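Local coordinates for protein salmonella typhimurium DB7155 bacteriophage DET7 tailspike (Bacteriophage, PDB 2V5I) that probably recognises and hydrolyses Salmonella O-antigen as the trimeric, beta-helical tailspike by which phage Det7 attaches to its host, at residues 123-128 with 172-177; 98-103 with 128-133; 397-402 with 420-425. One frame throughout, in Å; residues are numbered along the deposited sequence.

In the fold
Interactions 1 and 2 lie together in the insertion that leaves the beta-helix after strand 85-92 and returns at strand 156-161. Interaction 1 joins that insertion to a corner of the helix, and interaction 2 ties two of its own parts together. Their centres are 12 Å apart. They share Y128 and touch directly, for instance at S123 O and V99 CG1, 3.8 Å apart. Interaction 3 joins successive coils further along the same helix. It lies about 39 Å from interaction 1 and 35 Å from interaction 2, centre to centre, on the opposite side of the chain's centre. Of the three, only interaction 3 borders other subunits of the trimer.

Interaction 1. Residues 123-128 with 172-177; sequences SKIEGY and GGLMAA
A corner of the beta-helix, where L174 and M175 link strand 172-173 to strand 176-181, meets the loop 123-128 through apolar side chains laid against backbone carbonyls. M175 CG lies 3.7 Å from K124 O and 3.9 Å from K124 CG, and the two side chains cross at a slant. A bend at chi2 (-78°) turns the M175 thioether along the loop, and the terminal CE of M175 ends 3.7 Å from S123 O. L174 works beside it: L174 CD2 is 3.7 Å from K124 O and 3.9 Å from I125 CG2. The I125 and L174 side chains run side by side and point the same way. This corner belongs to the right-handed parallel beta-helix of the P22 tailspike family, and 123-128 is part of an insertion lying against it. S123 begins an ST turn in that loop: its OG accepts the N-H of I125 at 3.1 Å, which probably helps hold the bend that carries K124 O. K124 O is buried by the contact and has no polar partner in the model. The K124 chain bends at chi3 and carries NZ away to the S93 carbonyl and to E92 in strand 85-92. E126 forms a salt bridge with K121.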
loop_
_atom_site.group_PDB
_atom_site.type_symbol
_atom_site.label_atom_id
_atom_site.label_comp_id
_atom_site.label_asym_id
_atom_site.label_seq_id
_atom_site.Cartn_x
_atom_site.Cartn_y
_atom_site.Cartn_z
ATOM N N SER A 123 -37.559 1.402 -12.209
ATOM C CA SER A 123 -37.010 1.075 -10.925
ATOM C C SER A 123 -36.413 2.325 -10.285
ATOM O O SER A 123 -35.815 3.150 -10.972
ATOM C CB SER A 123 -35.877 0.042 -11.029
ATOM O OG SER A 123 -35.345 -0.282 -9.738
ATOM N N LYS A 124 -36.563 2.410 -8.965
ATOM C CA LYS A 124 -35.956 3.454 -8.183
ATOM C C LYS A 124 -34.715 2.933 -7.450
ATOM O O LYS A 124 -33.982 3.714 -6.822
ATOM C CB LYS A 124 -36.959 3.953 -7.117
ATOM C CG LYS A 124 -37.166 5.399 -7.102
ATOM C CD LYS A 124 -38.092 5.813 -5.901
ATOM C CE LYS A 124 -39.506 6.059 -6.275
ATOM N NZ LYS A 124 -40.234 6.710 -5.096
ATOM N N ILE A 125 -34.483 1.635 -7.517
ATOM C CA ILE A 125 -33.469 1.010 -6.623
ATOM C C ILE A 125 -32.208 0.480 -7.289
ATOM O O ILE A 125 -31.204 0.261 -6.595
ATOM C CB ILE A 125 -34.068 -0.108 -5.739
ATOM C CG1 ILE A 125 -34.472 -1.291 -6.581
ATOM C CG2 ILE A 125 -35.234 0.437 -4.942
ATOM C CD1 ILE A 125 -34.596 -2.571 -5.812
ATOM N N GLU A 126 -32.204 0.315 -8.609
ATOM C CA GLU A 126 -31.008 -0.151 -9.292
ATOM C C GLU A 126 -31.086 0.211 -10.767
ATOM O O GLU A 126 -32.146 0.600 -11.279
ATOM C CB GLU A 126 -30.851 -1.646 -9.160
ATOM C CG GLU A 126 -31.960 -2.450 -9.765
ATOM C CD GLU A 126 -31.886 -3.962 -9.416
ATOM O OE1 GLU A 126 -30.987 -4.420 -8.691
ATOM O OE2 GLU A 126 -32.742 -4.712 -9.916
ATOM N N GLY A 127 -29.968 0.091 -11.443
ATOM C CA GLY A 127 -29.844 0.562 -12.822
ATOM C C GLY A 127 -29.759 2.062 -12.904
ATOM O O GLY A 127 -29.696 2.755 -11.886
ATOM N N TYR A 128 -29.660 2.577 -14.124
ATOM C CA TYR A 128 -29.633 4.034 -14.284
ATOM C C TYR A 128 -30.365 4.500 -15.546
ATOM O O TYR A 128 -30.533 3.755 -16.527
ATOM C CB TYR A 128 -28.177 4.559 -14.280
ATOM C CG TYR A 128 -27.325 4.098 -15.453
ATOM C CD1 TYR A 128 -26.689 2.815 -15.440
ATOM C CD2 TYR A 128 -27.185 4.855 -16.603
ATOM C CE1 TYR A 128 -25.897 2.406 -16.485
ATOM C CE2 TYR A 128 -26.430 4.414 -17.664
ATOM C CZ TYR A 128 -25.785 3.177 -17.630
ATOM O OH TYR A 128 -24.998 2.730 -18.679
ATOM N N GLY A 172 -28.136 8.924 2.729
ATOM C CA GLY A 172 -28.673 7.892 1.867
ATOM C C GLY A 172 -29.579 8.435 0.784
ATOM O O GLY A 172 -29.819 9.630 0.625
ATOM N N GLY A 173 -30.097 7.507 -0.005
ATOM C CA GLY A 173 -31.107 7.879 -0.998
ATOM C C GLY A 173 -31.392 6.874 -2.065
ATOM O O GLY A 173 -30.736 5.804 -2.156
ATOM N N LEU A 174 -32.464 7.192 -2.815
ATOM C CA LEU A 174 -32.907 6.449 -3.990
ATOM C C LEU A 174 -33.147 7.431 -5.112
ATOM O O LEU A 174 -34.001 8.321 -5.005
ATOM C CB LEU A 174 -34.239 5.731 -3.683
ATOM C CG LEU A 174 -34.160 4.557 -2.680
ATOM C CD1 LEU A 174 -35.561 4.036 -2.360
ATOM C CD2 LEU A 174 -33.367 3.448 -3.211
ATOM N N MET A 175 -32.415 7.280 -6.213
ATOM C CA MET A 175 -32.353 8.245 -7.294
ATOM C C MET A 175 -32.024 9.626 -6.765
ATOM O O MET A 175 -32.690 10.607 -7.111
ATOM C CB MET A 175 -33.673 8.234 -8.131
ATOM C CG MET A 175 -33.887 6.840 -8.728
ATOM S SD MET A 175 -32.817 6.600 -10.182
ATOM C CE MET A 175 -32.655 4.851 -10.269
ATOM N N ALA A 176 -30.933 9.694 -5.965
ATOM C CA ALA A 176 -30.592 10.862 -5.170
ATOM C C ALA A 176 -29.359 11.583 -5.688
ATOM O O ALA A 176 -28.537 11.001 -6.381
ATOM C CB ALA A 176 -30.323 10.430 -3.719
ATOM N N ALA A 177 -29.304 12.885 -5.399
ATOM C CA ALA A 177 -28.076 13.679 -5.577
ATOM C C ALA A 177 -27.864 14.648 -4.423
ATOM O O ALA A 177 -28.795 15.172 -3.890
ATOM C CB ALA A 177 -28.125 14.436 -6.856
#

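Interaction 2. Residues 98-103 with 128-133; sequences WVIFPW and YQPGVN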
loop_
_atom_site.group_PDB
_atom_site.type_symbol
_atom_site.label_atom_id
_atom_site.label_comp_id
_atom_site.label_asym_id
_atom_site.label_seq_id
_atom_site.Cartn_x
_atom_site.Cartn_y
_atom_site.Cartn_z
ATOM N N TRP A 98 -37.581 5.075 -15.858
ATOM C CA TRP A 98 -37.147 3.982 -16.699
ATOM C C TRP A 98 -35.610 3.929 -16.626
ATOM O O TRP A 98 -34.928 4.933 -16.839
ATOM C CB TRP A 98 -37.532 4.194 -18.139
ATOM C CG TRP A 98 -39.022 4.126 -18.351
ATOM C CD1 TRP A 98 -39.867 5.162 -18.392
ATOM C CD2 TRP A 98 -39.792 2.946 -18.527
ATOM N NE1 TRP A 98 -41.185 4.703 -18.599
ATOM C CE2 TRP A 98 -41.153 3.348 -18.667
ATOM C CE3 TRP A 98 -39.493 1.600 -18.565
ATOM C CZ2 TRP A 98 -42.181 2.441 -18.848
ATOM C CZ3 TRP A 98 -40.558 0.676 -18.738
ATOM C CH2 TRP A 98 -41.863 1.112 -18.875
ATOM N N VAL A 99 -35.087 2.743 -16.374
ATOM C CA VAL A 99 -33.634 2.567 -16.286
ATOM C C VAL A 99 -33.155 1.401 -17.144
ATOM O O VAL A 99 -33.910 0.477 -17.424
ATOM C CB VAL A 99 -33.192 2.331 -14.819
ATOM C CG1 VAL A 99 -33.526 3.506 -14.002
ATOM C CG2 VAL A 99 -33.713 1.049 -14.245
ATOM N N ILE A 100 -31.880 1.464 -17.561
ATOM C CA ILE A 100 -31.189 0.315 -18.117
ATOM C C ILE A 100 -30.296 -0.352 -17.059
ATOM O O ILE A 100 -30.039 0.221 -15.985
ATOM C CB ILE A 100 -30.370 0.655 -19.389
ATOM C CG1 ILE A 100 -29.319 1.710 -19.076
ATOM C CG2 ILE A 100 -31.287 1.052 -20.525
ATOM C CD1 ILE A 100 -28.221 1.850 -20.111
ATOM N N PHE A 101 -29.983 -1.627 -17.324
ATOM C CA PHE A 101 -29.273 -2.482 -16.404
ATOM C C PHE A 101 -28.312 -3.385 -17.175
ATOM O O PHE A 101 -28.572 -4.587 -17.372
ATOM C CB PHE A 101 -30.262 -3.296 -15.562
ATOM C CG PHE A 101 -29.687 -3.896 -14.331
ATOM C CD1 PHE A 101 -29.571 -3.154 -13.162
ATOM C CD2 PHE A 101 -29.240 -5.200 -14.313
ATOM C CE1 PHE A 101 -29.065 -3.735 -11.988
ATOM C CE2 PHE A 101 -28.720 -5.773 -13.134
ATOM C CZ PHE A 101 -28.647 -5.034 -11.987
ATOM N N PRO A 102 -27.149 -2.804 -17.614
ATOM C CA PRO A 102 -26.249 -3.534 -18.495
ATOM C C PRO A 102 -25.373 -4.594 -17.778
ATOM O O PRO A 102 -24.174 -4.691 -18.061
ATOM C CB PRO A 102 -25.394 -2.414 -19.117
ATOM C CG PRO A 102 -25.369 -1.316 -18.024
ATOM C CD PRO A 102 -26.770 -1.390 -17.446
ATOM N N TRP A 103 -25.945 -5.296 -16.809
ATOM C CA TRP A 103 -25.277 -6.439 -16.140
ATOM C C TRP A 103 -26.217 -7.622 -16.160
ATOM O O TRP A 103 -27.404 -7.489 -15.872
ATOM C CB TRP A 103 -24.923 -6.095 -14.692
ATOM C CG TRP A 103 -24.032 -4.890 -14.587
ATOM C CD1 TRP A 103 -22.649 -4.832 -14.621
ATOM C CD2 TRP A 103 -24.473 -3.535 -14.405
ATOM N NE1 TRP A 103 -22.245 -3.540 -14.498
ATOM C CE2 TRP A 103 -23.328 -2.722 -14.403
ATOM C CE3 TRP A 103 -25.721 -2.945 -14.265
ATOM C CZ2 TRP A 103 -23.403 -1.341 -14.243
ATOM C CZ3 TRP A 103 -25.808 -1.567 -14.114
ATOM C CH2 TRP A 103 -24.651 -0.784 -14.134
ATOM N N TYR A 128 -29.660 2.577 -14.124
ATOM C CA TYR A 128 -29.633 4.034 -14.284
ATOM C C TYR A 128 -30.365 4.500 -15.546
ATOM O O TYR A 128 -30.533 3.755 -16.527
ATOM C CB TYR A 128 -28.177 4.559 -14.280
ATOM C CG TYR A 128 -27.325 4.098 -15.453
ATOM C CD1 TYR A 128 -26.689 2.815 -15.440
ATOM C CD2 TYR A 128 -27.185 4.855 -16.603
ATOM C CE1 TYR A 128 -25.897 2.406 -16.485
ATOM C CE2 TYR A 128 -26.430 4.414 -17.664
ATOM C CZ TYR A 128 -25.785 3.177 -17.630
ATOM O OH TYR A 128 -24.998 2.730 -18.679
ATOM N N GLN A 129 -30.798 5.748 -15.481
ATOM C CA GLN A 129 -31.454 6.412 -16.615
ATOM C C GLN A 129 -30.458 6.688 -17.735
ATOM O O GLN A 129 -29.426 7.321 -17.501
ATOM C CB GLN A 129 -32.069 7.722 -16.184
ATOM C CG GLN A 129 -33.185 7.601 -15.142
ATOM C CD GLN A 129 -33.422 8.903 -14.422
ATOM O OE1 GLN A 129 -33.994 9.826 -14.973
ATOM N NE2 GLN A 129 -32.989 8.974 -13.146
ATOM N N PRO A 130 -30.689 6.154 -18.925
ATOM C CA PRO A 130 -29.712 6.283 -19.996
ATOM C C PRO A 130 -29.695 7.679 -20.600
ATOM O O PRO A 130 -30.650 8.423 -20.496
ATOM C CB PRO A 130 -30.169 5.229 -21.012
ATOM C CG PRO A 130 -31.601 5.150 -20.835
ATOM C CD PRO A 130 -31.869 5.376 -19.361
ATOM N N GLY A 131 -28.556 8.059 -21.190
ATOM C CA GLY A 131 -28.419 9.375 -21.819
ATOM C C GLY A 131 -27.324 9.385 -22.875
ATOM O O GLY A 131 -26.916 8.348 -23.371
ATOM N N VAL A 132 -26.860 10.590 -23.181
ATOM C CA VAL A 132 -25.995 10.796 -24.358
ATOM C C VAL A 132 -24.732 9.930 -24.303
ATOM O O VAL A 132 -24.313 9.382 -25.311
ATOM C CB VAL A 132 -25.685 12.269 -24.582
ATOM C CG1 VAL A 132 -27.004 13.028 -24.920
ATOM C CG2 VAL A 132 -25.028 12.902 -23.416
ATOM N N ASN A 133 -24.171 9.725 -23.097
ATOM C CA ASN A 133 -22.994 8.868 -23.008
ATOM C C ASN A 133 -23.264 7.428 -23.391
ATOM O O ASN A 133 -22.395 6.709 -23.864
ATOM C CB ASN A 133 -22.380 8.913 -21.592
ATOM C CG ASN A 133 -21.767 10.244 -21.252
ATOM O OD1 ASN A 133 -21.316 11.007 -22.123
ATOM N ND2 ASN A 133 -21.727 10.538 -19.950
#
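The Y128 ring lies with one face against I100 and its CE1 side toward P102 and W103. I100 and Y128 also form a single antiparallel, hydrogen-bonded bridge within the insertion of this beta-helical tailspike. I100 N donates to Y128 O at 2.9 Å. Y128 N donates to I100 O at 3.0 Å. This doubly bonded pair brings the two side chains together. I100 CG1 makes a CH-pi contact 4.2 Å from the Y128 ring centroid, over the face and offset toward the rim. With chi1 near 60°, CG1 sits between the I100 backbone N and carbonyl carbon, and I100 CD1 extends on to lie 3.7 Å from Y128 CZ. The same methyl also meets P130 CB, so CD1 touches both the ring and the proline. P102 crosses the tyrosine at about a right angle and brings CD to CE1. The W103 side chain is also roughly perpendicular, and its CH2 meets the Y128 edge near the ring plane. The phenol OH bonds to D134 of helix 132-137, which probably helps hold the far end of the ring. Beyond the bridge, Q129 CG rests 3.6 Å from W98 O.

Interaction 3. Residues 397-402 with 420-425; sequences IRAAGI and SGLVGN
Strands 393-398 and 417-423 run parallel here, their touching parts 13° apart end to end, as neighbouring coils of the beta-helix. Three backbone bonds join them. I397 N donates to G421 O at 3.0 Å. V423 N donates to I397 O at 2.9 Å. A399 N donates to V423 O at 3.2 Å. I397 and L422 point to one face of the sheet, side by side. L422 CG lies opposite its backbone N (chi1 176°), and L422 CD1 reaches I397 CG2 at 3.7 Å and A399 CB at 3.8 Å. R398 and V423 share the other face: the aliphatic R398 CG lies 4.1 Å from V423 CB. The guanidinium group leads off to T372 and N370 of the same chain, on the preceding coil. Past the strands, A400 CB packs 3.5 Å from N425 O. A water accepts from N425 N and is only weakly bonded to A400 O. V423 and L422 also pack on G396 and V440 of the second subunit. The three bonds hold the two coils in parallel register; apolar contacts line the I397/L422 face, the R398 stem packs on V423 on the other, and both faces reach the second subunit.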
loop_
_atom_site.group_PDB
_atom_site.type_symbol
_atom_site.label_atom_id
_atom_site.label_comp_id
_atom_site.label_asym_id
_atom_site.label_seq_id
_atom_site.Cartn_x
_atom_site.Cartn_y
_atom_site.Cartn_z
ATOM N N ILE A 397 6.185 -2.014 -11.687
ATOM C CA ILE A 397 4.879 -2.223 -12.311
ATOM C C ILE A 397 4.667 -3.711 -12.567
ATOM O O ILE A 397 5.454 -4.364 -13.225
ATOM C CB ILE A 397 4.678 -1.353 -13.588
ATOM C CG1 ILE A 397 3.319 -1.669 -14.239
ATOM C CG2 ILE A 397 5.856 -1.486 -14.591
ATOM C CD1 ILE A 397 2.852 -0.630 -15.233
ATOM N N ARG A 398 3.530 -4.200 -12.067
ATOM C CA ARG A 398 3.089 -5.567 -12.302
ATOM C C ARG A 398 2.046 -5.485 -13.380
ATOM O O ARG A 398 1.089 -4.734 -13.239
ATOM C CB ARG A 398 2.502 -6.131 -11.007
ATOM C CG ARG A 398 3.601 -6.293 -9.961
ATOM C CD ARG A 398 3.153 -6.229 -8.594
ATOM N NE ARG A 398 2.651 -4.921 -8.198
ATOM C CZ ARG A 398 3.315 -4.010 -7.524
ATOM N NH1 ARG A 398 4.586 -4.203 -7.203
ATOM N NH2 ARG A 398 2.681 -2.884 -7.180
ATOM N N ALA A 399 2.290 -6.177 -14.500
ATOM C CA ALA A 399 1.493 -6.004 -15.712
ATOM C C ALA A 399 0.954 -7.312 -16.313
ATOM O O ALA A 399 0.606 -7.318 -17.493
ATOM C CB ALA A 399 2.283 -5.270 -16.766
ATOM N N ALA A 400 0.907 -8.408 -15.571
ATOM C CA ALA A 400 0.283 -9.648 -16.077
ATOM C C ALA A 400 -0.464 -10.369 -14.960
ATOM O O ALA A 400 0.076 -10.565 -13.883
ATOM C CB ALA A 400 1.328 -10.600 -16.644
ATOM N N GLY A 401 -1.693 -10.791 -15.271
ATOM C CA GLY A 401 -2.529 -11.547 -14.384
ATOM C C GLY A 401 -2.652 -12.983 -14.854
ATOM O O GLY A 401 -1.723 -13.507 -15.497
ATOM N N ILE A 402 -3.822 -13.571 -14.637
ATOM C CA ILE A 402 -4.049 -15.009 -14.902
ATOM C C ILE A 402 -4.879 -15.292 -16.162
ATOM O O ILE A 402 -4.911 -16.440 -16.612
ATOM C CB ILE A 402 -4.715 -15.666 -13.661
ATOM C CG1 ILE A 402 -4.403 -17.174 -13.562
ATOM C CG2 ILE A 402 -6.197 -15.281 -13.521
ATOM C CD1 ILE A 402 -4.589 -17.695 -12.133
ATOM N N SER A 420 11.300 0.770 -15.168
ATOM C CA SER A 420 12.107 -0.187 -14.424
ATOM C C SER A 420 11.207 -1.043 -13.553
ATOM O O SER A 420 10.132 -0.615 -13.172
ATOM C CB SER A 420 13.092 0.506 -13.480
ATOM O OG SER A 420 13.877 1.441 -14.170
ATOM N N GLY A 421 11.650 -2.263 -13.244
ATOM C CA GLY A 421 10.936 -3.083 -12.267
ATOM C C GLY A 421 9.639 -3.651 -12.811
ATOM O O GLY A 421 8.649 -3.716 -12.084
ATOM N N LEU A 422 9.633 -4.006 -14.102
ATOM C CA LEU A 422 8.441 -4.623 -14.726
ATOM C C LEU A 422 8.389 -6.096 -14.371
ATOM O O LEU A 422 9.360 -6.822 -14.641
ATOM C CB LEU A 422 8.489 -4.431 -16.238
ATOM C CG LEU A 422 7.393 -5.076 -17.041
ATOM C CD1 LEU A 422 6.044 -4.558 -16.656
ATOM C CD2 LEU A 422 7.670 -4.801 -18.550
ATOM N N VAL A 423 7.318 -6.521 -13.701
ATOM C CA VAL A 423 7.164 -7.855 -13.150
ATOM C C VAL A 423 5.939 -8.565 -13.708
ATOM O O VAL A 423 4.856 -7.971 -13.873
ATOM C CB VAL A 423 7.037 -7.726 -11.598
ATOM C CG1 VAL A 423 6.522 -8.971 -10.951
ATOM C CG2 VAL A 423 8.370 -7.310 -11.010
ATOM N N GLY A 424 6.082 -9.871 -13.955
ATOM C CA GLY A 424 4.961 -10.716 -14.325
ATOM C C GLY A 424 5.262 -11.470 -15.613
ATOM O O GLY A 424 6.274 -11.229 -16.288
ATOM N N ASN A 425 4.390 -12.393 -15.944
ATOM C CA ASN A 425 4.559 -13.114 -17.199
ATOM C C ASN A 425 3.991 -12.304 -18.360
ATOM O O ASN A 425 2.946 -12.595 -18.977
ATOM C CB ASN A 425 3.923 -14.475 -17.061
ATOM C CG ASN A 425 4.275 -15.398 -18.217
ATOM O OD1 ASN A 425 5.250 -15.177 -18.925
ATOM N ND2 ASN A 425 3.506 -16.451 -18.364
HETATM O O HOH W 1 2.400 -13.034 -13.939
#